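DUF5638 domain-containing protein (Legionella pneumophila subsp. pneumophila, PDB 5L1A) is of unknown function; this all-helical DUF5638 domain is about half of a protein that probably also carries a transmembrane helix. Local coordinates at residues A[103-106]-A[107-111]; A[31-34]-A[35-39]; A[19-22]-A[23-26]; A[94-97]-A[98-101]; A[64-67]-A[68-72]. One frame throughout, in Å; residues are numbered along the deposited sequence.

All five contacts are local, lie in series along the chain, and neither nest nor cross; each joins neighbouring turns and closes no long loop. From the N terminus, contact 3 ends helix 8-25, and contact 2 starts helix 33-51 just after the gap at 28-30; F26 and L22 of the one pack on F35 and L39 of the other. Contact 5 sits midway in helix 56-77 and meets contact 3 through Y66 and I70. Contact 4 leads from the loop after helix 83-90 into helix 97-110, whose last turns form contact 1. There F106 gathers F35, F26, L22 and F69, tying the four long helices together at one end of the bundle.

Contact 1 (A[103-106]-A[107-111]); sequences IANF and FKVCE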
# COMPACT_ATOMS: atom_id res chain seq x y z
N ILE A 103 -6.87 5.54 1.17
CA ILE A 103 -5.46 5.94 1.15
C ILE A 103 -5.29 7.34 1.71
O ILE A 103 -4.34 7.62 2.45
CB ILE A 103 -4.89 5.81 -0.27
CG1 ILE A 103 -4.77 4.33 -0.67
CG2 ILE A 103 -3.53 6.48 -0.36
CD1 ILE A 103 -4.38 4.12 -2.12
N ALA A 104 -6.19 8.26 1.36
CA ALA A 104 -6.12 9.61 1.92
C ALA A 104 -6.38 9.59 3.42
O ALA A 104 -5.71 10.30 4.17
CB ALA A 104 -7.12 10.52 1.21
N ASN A 105 -7.35 8.80 3.86
CA ASN A 105 -7.62 8.69 5.30
C ASN A 105 -6.43 8.12 6.04
O ASN A 105 -6.10 8.57 7.15
CB ASN A 105 -8.87 7.84 5.54
CG ASN A 105 -9.11 7.57 7.01
OD1 ASN A 105 -8.64 6.58 7.57
ND2 ASN A 105 -9.87 8.46 7.66
N PHE A 106 -5.75 7.13 5.46
CA PHE A 106 -4.61 6.54 6.14
C PHE A 106 -3.44 7.52 6.26
O PHE A 106 -2.72 7.50 7.26
CB PHE A 106 -4.16 5.25 5.44
CG PHE A 106 -3.19 4.42 6.25
CD1 PHE A 106 -3.66 3.58 7.26
CD2 PHE A 106 -1.83 4.48 6.00
CE1 PHE A 106 -2.77 2.82 8.01
CE2 PHE A 106 -0.94 3.71 6.75
CZ PHE A 106 -1.41 2.88 7.75
N PHE A 107 -3.26 8.38 5.26
CA PHE A 107 -2.22 9.40 5.36
C PHE A 107 -2.51 10.39 6.48
O PHE A 107 -1.61 10.72 7.27
CB PHE A 107 -2.07 10.15 4.03
CG PHE A 107 -1.37 9.35 2.98
CD1 PHE A 107 -0.40 8.43 3.33
CD2 PHE A 107 -1.68 9.52 1.65
CE1 PHE A 107 0.26 7.69 2.37
CE2 PHE A 107 -1.03 8.78 0.67
CZ PHE A 107 -0.06 7.86 1.04
N LYS A 108 -3.75 10.86 6.58
CA LYS A 108 -4.11 11.79 7.64
C LYS A 108 -4.01 11.15 9.02
O LYS A 108 -3.78 11.86 10.01
CB LYS A 108 -5.51 12.33 7.41
CG LYS A 108 -5.71 12.92 6.02
CD LYS A 108 -6.94 13.80 5.95
CE LYS A 108 -6.68 15.17 6.57
NZ LYS A 108 -5.69 15.95 5.77
N VAL A 109 -4.16 9.83 9.12
CA VAL A 109 -4.00 9.14 10.39
C VAL A 109 -2.54 9.20 10.85
O VAL A 109 -2.25 9.46 12.02
CB VAL A 109 -4.50 7.69 10.29
CG1 VAL A 109 -3.97 6.88 11.44
CG2 VAL A 109 -6.01 7.65 10.26
N CYS A 110 -1.61 8.95 9.92
CA CYS A 110 -0.20 8.95 10.27
C CYS A 110 0.28 10.32 10.70
O CYS A 110 1.24 10.43 11.47
CB CYS A 110 0.63 8.45 9.08
SG CYS A 110 0.19 6.80 8.52
N GLU A 111 -0.36 11.38 10.22
CA GLU A 111 0.02 12.74 10.58
C GLU A 111 -0.49 13.07 11.98
O GLU A 111 -1.31 12.34 12.54
CB GLU A 111 -0.50 13.73 9.57
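F107 lies alongside I103, the two side chains pointing the same way. With CG swung opposite its own carbonyl carbon (chi1 -75°), the F107 ring slides back over the preceding turn, so that I103 O sits over one ring face, 3.4 Å from F107 CD2. The branch methyl I103 CG2 meets F107 CE2 at 3.5 Å. F107 N also bonds to I103 O, and beyond the pair the ring packs on L72 and V73 of helix 56-77 and on A86 of helix 83-90.

K108 N follows with a fairly straight bond to A104 O (3.2 Å, 166°). Its CG brushes that same oxygen, K108 CG to A104 O being 3.2 Å, before the chain bends at chi3 and chi4 toward a long, weak ion pair with D84. A104 itself faces F87 and a bound triiodo compound.

These are the closing turns of helix 97-110, a member of the helical bundle of the DUF5638 domain, and the i to i+4 ladder runs on to the end of the chain.

V109 N donates to N105 O at 3.0 Å, and a weak second bond leads from it to F106 O. The methyl V109 CG2 leans on the same carbonyl, 3.2 Å from N105 O, while the side chain reaches F35 and Q38 of helix 33-51.

C110 N takes F106 O as its acceptor. Its sulfur makes an oblique Cys sulfur-aromatic contact: C110 SG stands 4.3 Å from the F106 ring centroid, 34° off the ring normal, its nearest ring atom being F106 CE2 at 3.7 Å.

Contact 2 (A[31-34]-A[35-39]); sequences LSIK and FLQQL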
# COMPACT_ATOMS: atom_id res chain seq x y z
N LEU A 31 -2.14 0.54 20.19
CA LEU A 31 -2.85 1.21 19.10
C LEU A 31 -4.36 1.02 19.18
O LEU A 31 -4.85 0.07 19.79
CB LEU A 31 -2.34 0.70 17.75
CG LEU A 31 -0.98 1.23 17.30
CD1 LEU A 31 -0.56 0.54 16.02
CD2 LEU A 31 -1.03 2.74 17.11
N SER A 32 -5.07 1.93 18.54
CA SER A 32 -6.52 1.87 18.49
C SER A 32 -6.99 0.73 17.59
O SER A 32 -6.36 0.42 16.57
CB SER A 32 -7.09 3.19 17.98
OG SER A 32 -8.50 3.15 17.88
N ILE A 33 -8.11 0.11 17.97
CA ILE A 33 -8.69 -0.94 17.14
C ILE A 33 -9.08 -0.39 15.78
O ILE A 33 -8.91 -1.05 14.75
CB ILE A 33 -9.89 -1.58 17.86
CG1 ILE A 33 -9.40 -2.43 19.04
CG2 ILE A 33 -10.71 -2.43 16.90
CD1 ILE A 33 -10.48 -3.26 19.68
N LYS A 34 -9.59 0.85 15.75
CA LYS A 34 -9.98 1.46 14.49
C LYS A 34 -8.79 1.62 13.56
O LYS A 34 -8.89 1.36 12.35
CB LYS A 34 -10.65 2.81 14.75
CG LYS A 34 -11.04 3.55 13.49
CD LYS A 34 -11.82 4.80 13.82
CE LYS A 34 -12.22 5.56 12.57
NZ LYS A 34 -13.14 6.68 12.91
N PHE A 35 -7.64 2.04 14.10
CA PHE A 35 -6.45 2.15 13.27
C PHE A 35 -6.04 0.79 12.71
O PHE A 35 -5.65 0.69 11.54
CB PHE A 35 -5.29 2.76 14.06
CG PHE A 35 -3.99 2.70 13.32
CD1 PHE A 35 -3.70 3.62 12.33
CD2 PHE A 35 -3.07 1.69 13.58
CE1 PHE A 35 -2.51 3.56 11.63
CE2 PHE A 35 -1.88 1.63 12.88
CZ PHE A 35 -1.60 2.57 11.91
N LEU A 36 -6.11 -0.26 13.54
CA LEU A 36 -5.76 -1.59 13.07
C LEU A 36 -6.71 -2.08 11.99
O LEU A 36 -6.32 -2.88 11.13
CB LEU A 36 -5.72 -2.57 14.24
CG LEU A 36 -4.60 -2.38 15.27
CD1 LEU A 36 -4.67 -3.46 16.34
CD2 LEU A 36 -3.24 -2.39 14.58
N GLN A 37 -7.97 -1.64 12.02
CA GLN A 37 -8.89 -1.99 10.94
C GLN A 37 -8.54 -1.24 9.66
O GLN A 37 -8.64 -1.80 8.56
CB GLN A 37 -10.33 -1.71 11.35
CG GLN A 37 -10.83 -2.57 12.49
CD GLN A 37 -10.87 -4.05 12.14
OE1 GLN A 37 -11.23 -4.43 11.02
NE2 GLN A 37 -10.50 -4.89 13.09
N GLN A 38 -8.11 0.02 9.78
CA GLN A 38 -7.68 0.77 8.61
C GLN A 38 -6.36 0.23 8.08
O GLN A 38 -6.16 0.14 6.86
CB GLN A 38 -7.57 2.25 8.95
CG GLN A 38 -8.89 2.87 9.38
CD GLN A 38 -8.73 4.28 9.92
OE1 GLN A 38 -7.68 4.64 10.45
NE2 GLN A 38 -9.78 5.09 9.78
N LEU A 39 -5.45 -0.15 8.98
CA LEU A 39 -4.19 -0.76 8.56
C LEU A 39 -4.44 -2.08 7.82
O LEU A 39 -3.85 -2.32 6.77
CB LEU A 39 -3.30 -0.99 9.78
CG LEU A 39 -1.98 -1.73 9.52
CD1 LEU A 39 -1.10 -0.93 8.57
CD2 LEU A 39 -1.26 -2.01 10.82
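L31 meets the F35 ring obliquely with one methyl, L31 CD1 coming within 3.6 Å of F35 CE2. The same methyl is 4.2 Å from L36 CD2, so L31 spans two successive residues of the first turn. This is the N-terminal end of helix 33-51, with S32 as its N-cap: S32 OG, held opposite its own backbone nitrogen (chi1 178°), accepts a weak capping bond from K34 N (3.3 Å, 137°). The S32 carbonyl starts the helical ladder, taking L36 N at 3.1 Å. I33 O and K34 O then receive Q37 N and Q38 N in the regular way.

Further out, the F35 ring is placed by its neighbours. L39 CB lies 4.3 Å above the F35 ring plane, toward the rim, and F26, just past helix 8-25, meets the ring edge-to-face. F35 and L39 thus form the inward side of a turn whose other residues mostly face solvent or crystal neighbours. At the flank of the turn the extended K34 chain crosses Q38, where K34 CE stops 3.7 Å from Q38 NE2.

Contact 3 (A[19-22]-A[23-26]); sequences DTQL and NQFF
In the last turns of helix 8-25 Q21 packs on F25, and L22 touches both F25 and F26. Q21 sets its amide nitrogen NE2 over one face of the F25 ring, the amide and ring planes 34° apart, with Q21 NE2 3.2 Å from F25 CE1. A bend at chi2 (62°) folds the glutamine onto the ring. Its aliphatic part takes part too: Q21 CG makes a CH-pi contact 4.1 Å from the F25 centroid. Beneath this, F25 N donates to Q21 O at 3.1 Å.

L22 faces inward, toward L39, I42 and K43 of helix 33-51 and I70 of helix 56-77. Its CD2 touches F25 CD2 at 4.1 Å and lies in the plane of the F26 ring at the ring edge, L22 CD2 to F26 CE2 being 3.8 Å. F26 is the first residue to leave helical geometry, and its bond F26 N to L22 O has stretched to a weak 3.4 Å. Polar ends on this turn find partners on other helices: D19 with N47 and probably with Y66, N23 with K43. On the outer side T20 CG2 runs beside Q24 NE2, 3.9 Å away.

An i to i+4 amide-over-ring pair on the flank toward helix 56-77 and a leucine wedged inside make this the amphipathic C-terminal end of a helix in a helical bundle.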
# COMPACT_ATOMS: atom_id res chain seq x y z
N ASP A 19 4.34 -5.39 3.67
CA ASP A 19 3.49 -5.71 4.82
C ASP A 19 4.29 -5.68 6.12
O ASP A 19 3.78 -5.23 7.15
CB ASP A 19 2.85 -7.09 4.63
CG ASP A 19 1.80 -7.10 3.53
OD1 ASP A 19 1.26 -6.03 3.19
OD2 ASP A 19 1.50 -8.20 3.02
N THR A 20 5.53 -6.18 6.09
CA THR A 20 6.37 -6.14 7.28
C THR A 20 6.78 -4.72 7.62
O THR A 20 6.82 -4.34 8.80
CB THR A 20 7.61 -7.01 7.06
OG1 THR A 20 7.20 -8.35 6.74
CG2 THR A 20 8.49 -7.04 8.31
N GLN A 21 7.11 -3.92 6.60
CA GLN A 21 7.49 -2.53 6.84
C GLN A 21 6.35 -1.73 7.47
O GLN A 21 6.59 -0.86 8.30
CB GLN A 21 7.94 -1.88 5.54
CG GLN A 21 8.47 -0.48 5.71
CD GLN A 21 9.69 -0.42 6.59
OE1 GLN A 21 10.79 -0.79 6.18
NE2 GLN A 21 9.51 0.01 7.83
N LEU A 22 5.10 -2.03 7.08
CA LEU A 22 3.97 -1.36 7.69
C LEU A 22 3.85 -1.71 9.17
O LEU A 22 3.63 -0.84 10.01
CB LEU A 22 2.68 -1.71 6.95
CG LEU A 22 2.15 -0.68 5.95
CD1 LEU A 22 0.82 -1.14 5.36
CD2 LEU A 22 2.00 0.70 6.60
N ASN A 23 4.00 -3.00 9.50
CA ASN A 23 3.94 -3.41 10.90
C ASN A 23 5.03 -2.73 11.72
O ASN A 23 4.78 -2.27 12.84
CB ASN A 23 4.06 -4.93 11.03
CG ASN A 23 2.92 -5.66 10.35
OD1 ASN A 23 1.90 -5.06 9.99
ND2 ASN A 23 3.08 -6.97 10.18
N GLN A 24 6.25 -2.66 11.18
CA GLN A 24 7.36 -2.07 11.93
C GLN A 24 7.19 -0.57 12.13
O GLN A 24 7.69 -0.02 13.11
CB GLN A 24 8.68 -2.38 11.24
CG GLN A 24 9.05 -3.86 11.23
CD GLN A 24 10.33 -4.14 10.48
OE1 GLN A 24 10.75 -3.35 9.63
NE2 GLN A 24 10.96 -5.27 10.78
N PHE A 25 6.50 0.10 11.20
CA PHE A 25 6.14 1.50 11.41
C PHE A 25 5.35 1.68 12.70
O PHE A 25 5.68 2.53 13.53
CB PHE A 25 5.34 2.03 10.22
CG PHE A 25 6.16 2.34 9.00
CD1 PHE A 25 7.51 2.64 9.11
CD2 PHE A 25 5.58 2.34 7.74
CE1 PHE A 25 8.26 2.93 7.98
CE2 PHE A 25 6.32 2.63 6.61
CZ PHE A 25 7.67 2.92 6.73
N PHE A 26 4.30 0.88 12.87
CA PHE A 26 3.39 0.99 14.00
C PHE A 26 3.60 -0.23 14.90
O PHE A 26 2.84 -1.19 14.87
CB PHE A 26 1.95 1.08 13.51
CG PHE A 26 1.77 2.03 12.36
CD1 PHE A 26 1.67 3.40 12.58
CD2 PHE A 26 1.70 1.56 11.06
CE1 PHE A 26 1.51 4.27 11.53
CE2 PHE A 26 1.54 2.43 10.00
CZ PHE A 26 1.44 3.79 10.24

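Contact 4 (A[94-97]-A[98-101]); sequences TESR and QADV. With I3C (5-amino-2,4,6-triiodobenzene-1,3-dicarboxylic acid), chain D; I3C (5-amino-2,4,6-triiodobenzene-1,3-dicarboxylic acid), chain E.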
# COMPACT_ATOMS: atom_id res chain seq x y z
N THR A 94 -4.45 6.75 -9.08
CA THR A 94 -5.34 5.86 -8.36
C THR A 94 -6.72 5.97 -9.00
O THR A 94 -7.38 7.01 -8.90
CB THR A 94 -5.40 6.23 -6.88
OG1 THR A 94 -4.06 6.36 -6.36
CG2 THR A 94 -6.15 5.16 -6.09
N GLU A 95 -7.15 4.90 -9.66
CA GLU A 95 -8.38 4.97 -10.44
C GLU A 95 -9.62 4.81 -9.56
O GLU A 95 -10.56 5.60 -9.65
CB GLU A 95 -8.37 3.91 -11.54
CG GLU A 95 -7.18 4.06 -12.48
CD GLU A 95 -7.43 3.44 -13.83
OE1 GLU A 95 -8.60 3.10 -14.12
OE2 GLU A 95 -6.46 3.29 -14.60
N SER A 96 -9.63 3.80 -8.69
CA SER A 96 -10.78 3.56 -7.83
C SER A 96 -10.92 4.70 -6.82
O SER A 96 -9.97 5.04 -6.11
CB SER A 96 -10.63 2.23 -7.11
OG SER A 96 -11.67 2.04 -6.17
N ARG A 97 -12.12 5.28 -6.76
CA ARG A 97 -12.35 6.33 -5.77
C ARG A 97 -12.40 5.76 -4.36
O ARG A 97 -12.01 6.44 -3.40
CB ARG A 97 -13.63 7.10 -6.11
CG ARG A 97 -13.41 8.15 -7.21
CD ARG A 97 -14.70 8.84 -7.64
NE ARG A 97 -14.42 10.03 -8.45
CZ ARG A 97 -15.35 10.75 -9.08
NH1 ARG A 97 -16.63 10.41 -9.00
NH2 ARG A 97 -14.99 11.81 -9.79
N GLN A 98 -12.86 4.51 -4.21
CA GLN A 98 -12.80 3.87 -2.90
C GLN A 98 -11.37 3.73 -2.41
O GLN A 98 -11.12 3.81 -1.20
CB GLN A 98 -13.49 2.50 -2.95
CG GLN A 98 -14.90 2.49 -2.36
CD GLN A 98 -15.83 3.48 -3.03
OE1 GLN A 98 -16.26 3.27 -4.17
NE2 GLN A 98 -16.14 4.56 -2.33
N ALA A 99 -10.42 3.51 -3.32
CA ALA A 99 -9.02 3.49 -2.92
C ALA A 99 -8.52 4.88 -2.55
O ALA A 99 -7.71 5.03 -1.64
CB ALA A 99 -8.16 2.89 -4.04
N ASP A 100 -9.00 5.91 -3.26
CA ASP A 100 -8.66 7.28 -2.89
C ASP A 100 -9.06 7.57 -1.45
O ASP A 100 -8.30 8.20 -0.70
CB ASP A 100 -9.36 8.27 -3.83
CG ASP A 100 -8.51 8.62 -5.04
OD1 ASP A 100 -7.46 7.97 -5.24
OD2 ASP A 100 -8.88 9.54 -5.79
N VAL A 101 -10.24 7.11 -1.04
CA VAL A 101 -10.76 7.42 0.29
C VAL A 101 -9.92 6.76 1.37
O VAL A 101 -9.51 7.41 2.34
CB VAL A 101 -12.24 7.00 0.40
CG1 VAL A 101 -12.73 7.15 1.82
CG2 VAL A 101 -13.09 7.83 -0.56
I3 I3C D . -10.03 11.18 -1.01
I2 I3C D . -15.91 12.20 0.48
I1 I3C D . -13.90 13.09 -5.35
O8 I3C D . -10.98 11.09 -4.68
O9 I3C D . -10.31 13.08 -4.03
C10 I3C D . -16.05 12.99 -2.78
N13 I3C D . -12.77 11.41 0.73
C1 I3C D . -12.21 12.14 -2.96
C6 I3C D . -11.95 11.75 -1.56
C5 I3C D . -13.03 11.77 -0.55
C4 I3C D . -14.39 12.18 -0.96
C3 I3C D . -14.67 12.58 -2.37
C2 I3C D . -13.57 12.55 -3.36
C7 I3C D . -11.09 12.10 -3.96
O11 I3C D . -16.24 14.15 -3.20
O12 I3C D . -16.98 12.16 -2.69
I3 I3C E . -1.90 -0.43 -9.81
I2 I3C E . -7.18 -2.59 -7.18
I1 I3C E . -7.27 -0.06 -12.78
O8 I3C E . -3.66 -0.44 -13.15
O9 I3C E . -3.90 1.50 -12.19
C10 I3C E . -8.37 -1.52 -9.98
N13 I3C E . -3.96 -1.82 -7.58
C1 I3C E . -4.73 -0.39 -11.03
C6 I3C E . -3.96 -0.80 -9.83
C5 I3C E . -4.66 -1.45 -8.68
C4 I3C E . -6.13 -1.68 -8.75
C3 I3C E . -6.89 -1.28 -9.95
C2 I3C E . -6.20 -0.63 -11.09
C7 I3C E . -4.05 0.26 -12.20
O11 I3C E . -9.13 -0.67 -9.46
O12 I3C E . -8.81 -2.56 -10.52
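S96 O takes two backbone donors from the turn that follows: D100 N at 3.1 Å and, weakly and at a poor angle of 121°, A99 N at 3.2 Å. S96 is the N-cap of helix 97-110, and its hydroxyl oxygen adds the capping bond, also weak, with A99 N to S96 OG at 3.4 Å and an N-H...O angle of 153°. With OG turned opposite its own backbone nitrogen (chi1 174°), the hydroxyl faces the first turn, whose amides have no preceding helical carbonyls to bind. A99 N is therefore shared between both oxygens of one serine. R97 O begins the regular ladder by accepting V101 N.

Just before the cap, T94 and D100 slide past each other in opposite directions. The carboxylate oxygen D100 OD1 rests against the carbon side of the threonine, 3.2 Å from T94 CB, and T94 CG2 also touches A99 CB at 3.7 Å. The T94 hydroxyl looks the other way, toward I90 O. The nearby helix N terminus may favour the charge on D100.

Two molecules of the triiodo compound, of a kind used for phasing, flank this helix start. E95 merely approaches one of them, E95 CD lying 3.7 Å from iodine I1 of the chain E molecule; the same molecule is hydrogen-bonded to E65. The other, chain D, sits by D100 and V101; its carboxylate O8 lies 2.8 Å from D100 OD2, and its amino N13 is 3.8 Å from V101 CG2.

Contact 5 (A[64-67]-A[68-72]); sequences EEYE and NFISL. With I3C (5-amino-2,4,6-triiodobenzene-1,3-dicarboxylic acid), chain B; I3C (5-amino-2,4,6-triiodobenzene-1,3-dicarboxylic acid), chain E.
Y66 meets F69 and I70 on the inward face of helix 56-77, and here the contact is tight. F69 CD2 lies at the edge of the Y66 ring, near its plane and 4.1 Å from Y66 CE1, and the I70 tip comes in obliquely, with I70 CD1 4.0 Å from the same Y66 CE1. A bend at chi2 (-56°) brings that methyl back to the tyrosine, while I70 CG1 presses on the backbone at 3.2 Å from Y66 O. Beneath these side chains F69 N and I70 N bond to E65 O and Y66 O in the regular helical ladder. Y46 of helix 33-51 stacks on the Y66 ring and also meets F69.

S71 marks the solvent side: its hydroxyl adds a weak bond, S71 OG to E67 O at 3.4 Å, on top of the regular one from S71 N. E67 reaches across to helix 8-25, where its carboxylate makes a salt bridge with R14.

E65 borders two molecules of the triiodo compound. Its OE1 accepts from the amino N13 of the chain E molecule at 3.1 Å (135°), and E65 CG lies 3.3 Å from carboxylate O11 of the chain B molecule. N68 stands by that second molecule too, N68 ND2 being 3.9 Å from O11. The amino bond shows that E65 OE1 can be reached by a donor, and probably says nothing of a natural ligand.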
# COMPACT_ATOMS: atom_id res chain seq x y z
N GLU A 64 4.98 -2.22 -7.28
CA GLU A 64 5.57 -0.88 -7.28
C GLU A 64 4.64 0.13 -6.62
O GLU A 64 5.09 1.03 -5.91
CB GLU A 64 5.90 -0.45 -8.71
CG GLU A 64 7.07 -1.20 -9.31
CD GLU A 64 7.25 -0.92 -10.79
OE1 GLU A 64 6.37 -0.26 -11.39
OE2 GLU A 64 8.27 -1.36 -11.36
N GLU A 65 3.33 -0.00 -6.85
CA GLU A 65 2.38 0.93 -6.25
C GLU A 65 2.35 0.80 -4.73
O GLU A 65 2.28 1.80 -4.02
CB GLU A 65 0.99 0.72 -6.83
CG GLU A 65 -0.05 1.71 -6.34
CD GLU A 65 -1.47 1.19 -6.51
OE1 GLU A 65 -1.63 -0.03 -6.69
OE2 GLU A 65 -2.42 2.01 -6.45
N TYR A 66 2.42 -0.44 -4.23
CA TYR A 66 2.50 -0.66 -2.79
C TYR A 66 3.79 -0.10 -2.22
O TYR A 66 3.80 0.46 -1.11
CB TYR A 66 2.39 -2.16 -2.52
CG TYR A 66 1.99 -2.55 -1.11
CD1 TYR A 66 1.65 -1.59 -0.16
CD2 TYR A 66 1.95 -3.88 -0.73
CE1 TYR A 66 1.28 -1.96 1.12
CE2 TYR A 66 1.58 -4.26 0.54
CZ TYR A 66 1.26 -3.30 1.47
OH TYR A 66 0.90 -3.68 2.74
N GLU A 67 4.89 -0.22 -2.96
CA GLU A 67 6.17 0.28 -2.47
C GLU A 67 6.19 1.80 -2.39
O GLU A 67 6.71 2.37 -1.42
CB GLU A 67 7.30 -0.22 -3.37
CG GLU A 67 7.58 -1.69 -3.21
CD GLU A 67 8.32 -2.28 -4.38
OE1 GLU A 67 8.36 -1.63 -5.45
OE2 GLU A 67 8.86 -3.39 -4.24
N ASN A 68 5.63 2.48 -3.39
CA ASN A 68 5.53 3.93 -3.33
C ASN A 68 4.64 4.37 -2.18
O ASN A 68 4.92 5.38 -1.52
CB ASN A 68 5.01 4.49 -4.66
CG ASN A 68 5.98 4.29 -5.81
OD1 ASN A 68 7.19 4.34 -5.63
ND2 ASN A 68 5.44 4.05 -7.00
N PHE A 69 3.56 3.63 -1.93
CA PHE A 69 2.70 3.94 -0.79
C PHE A 69 3.47 3.82 0.52
O PHE A 69 3.30 4.66 1.42
CB PHE A 69 1.48 3.02 -0.78
CG PHE A 69 0.69 3.06 0.50
CD1 PHE A 69 -0.24 4.06 0.72
CD2 PHE A 69 0.87 2.09 1.47
CE1 PHE A 69 -0.98 4.10 1.90
CE2 PHE A 69 0.14 2.13 2.65
CZ PHE A 69 -0.79 3.13 2.86
N ILE A 70 4.31 2.79 0.65
CA ILE A 70 5.10 2.62 1.87
C ILE A 70 6.03 3.81 2.07
O ILE A 70 6.18 4.32 3.18
CB ILE A 70 5.88 1.30 1.81
CG1 ILE A 70 4.91 0.12 1.89
CG2 ILE A 70 6.90 1.22 2.93
CD1 ILE A 70 4.02 0.16 3.10
N SER A 71 6.67 4.27 0.99
CA SER A 71 7.55 5.44 1.08
C SER A 71 6.79 6.67 1.55
O SER A 71 7.30 7.45 2.35
CB SER A 71 8.22 5.71 -0.27
OG SER A 71 9.13 4.68 -0.60
N LEU A 72 5.56 6.85 1.07
CA LEU A 72 4.77 8.01 1.47
C LEU A 72 4.37 7.92 2.94
O LEU A 72 4.37 8.93 3.65
CB LEU A 72 3.53 8.13 0.58
CG LEU A 72 3.82 8.41 -0.89
CD1 LEU A 72 2.53 8.48 -1.69
CD2 LEU A 72 4.62 9.70 -1.05
I3 I3C B . 3.53 6.08 -13.85
I2 I3C B . 3.02 7.77 -7.97
I1 I3C B . -0.15 2.94 -10.03
O8 I3C B . 2.08 2.76 -13.06
O9 I3C B . 0.37 4.05 -13.53
C10 I3C B . 0.96 5.19 -7.92
N13 I3C B . 3.96 7.73 -11.07
C1 I3C B . 1.76 4.69 -11.73
C6 I3C B . 2.71 5.80 -11.96
C5 I3C B . 3.09 6.71 -10.86
C4 I3C B . 2.50 6.50 -9.52
C3 I3C B . 1.55 5.40 -9.27
C2 I3C B . 1.19 4.50 -10.38
C7 I3C B . 1.38 3.77 -12.85
O11 I3C B . 1.60 4.53 -7.07
O12 I3C B . -0.16 5.68 -7.67
I3 I3C E . -1.90 -0.43 -9.81
I2 I3C E . -7.18 -2.59 -7.18
I1 I3C E . -7.27 -0.06 -12.78
O8 I3C E . -3.66 -0.44 -13.15
O9 I3C E . -3.90 1.50 -12.19
C10 I3C E . -8.37 -1.52 -9.98
N13 I3C E . -3.96 -1.82 -7.58
C1 I3C E . -4.73 -0.39 -11.03
C6 I3C E . -3.96 -0.80 -9.83
C5 I3C E . -4.66 -1.45 -8.68
C4 I3C E . -6.13 -1.68 -8.75
C3 I3C E . -6.89 -1.28 -9.95
C2 I3C E . -6.20 -0.63 -11.09
C7 I3C E . -4.05 0.26 -12.20
O11 I3C E . -9.13 -0.67 -9.46
O12 I3C E . -8.81 -2.56 -10.52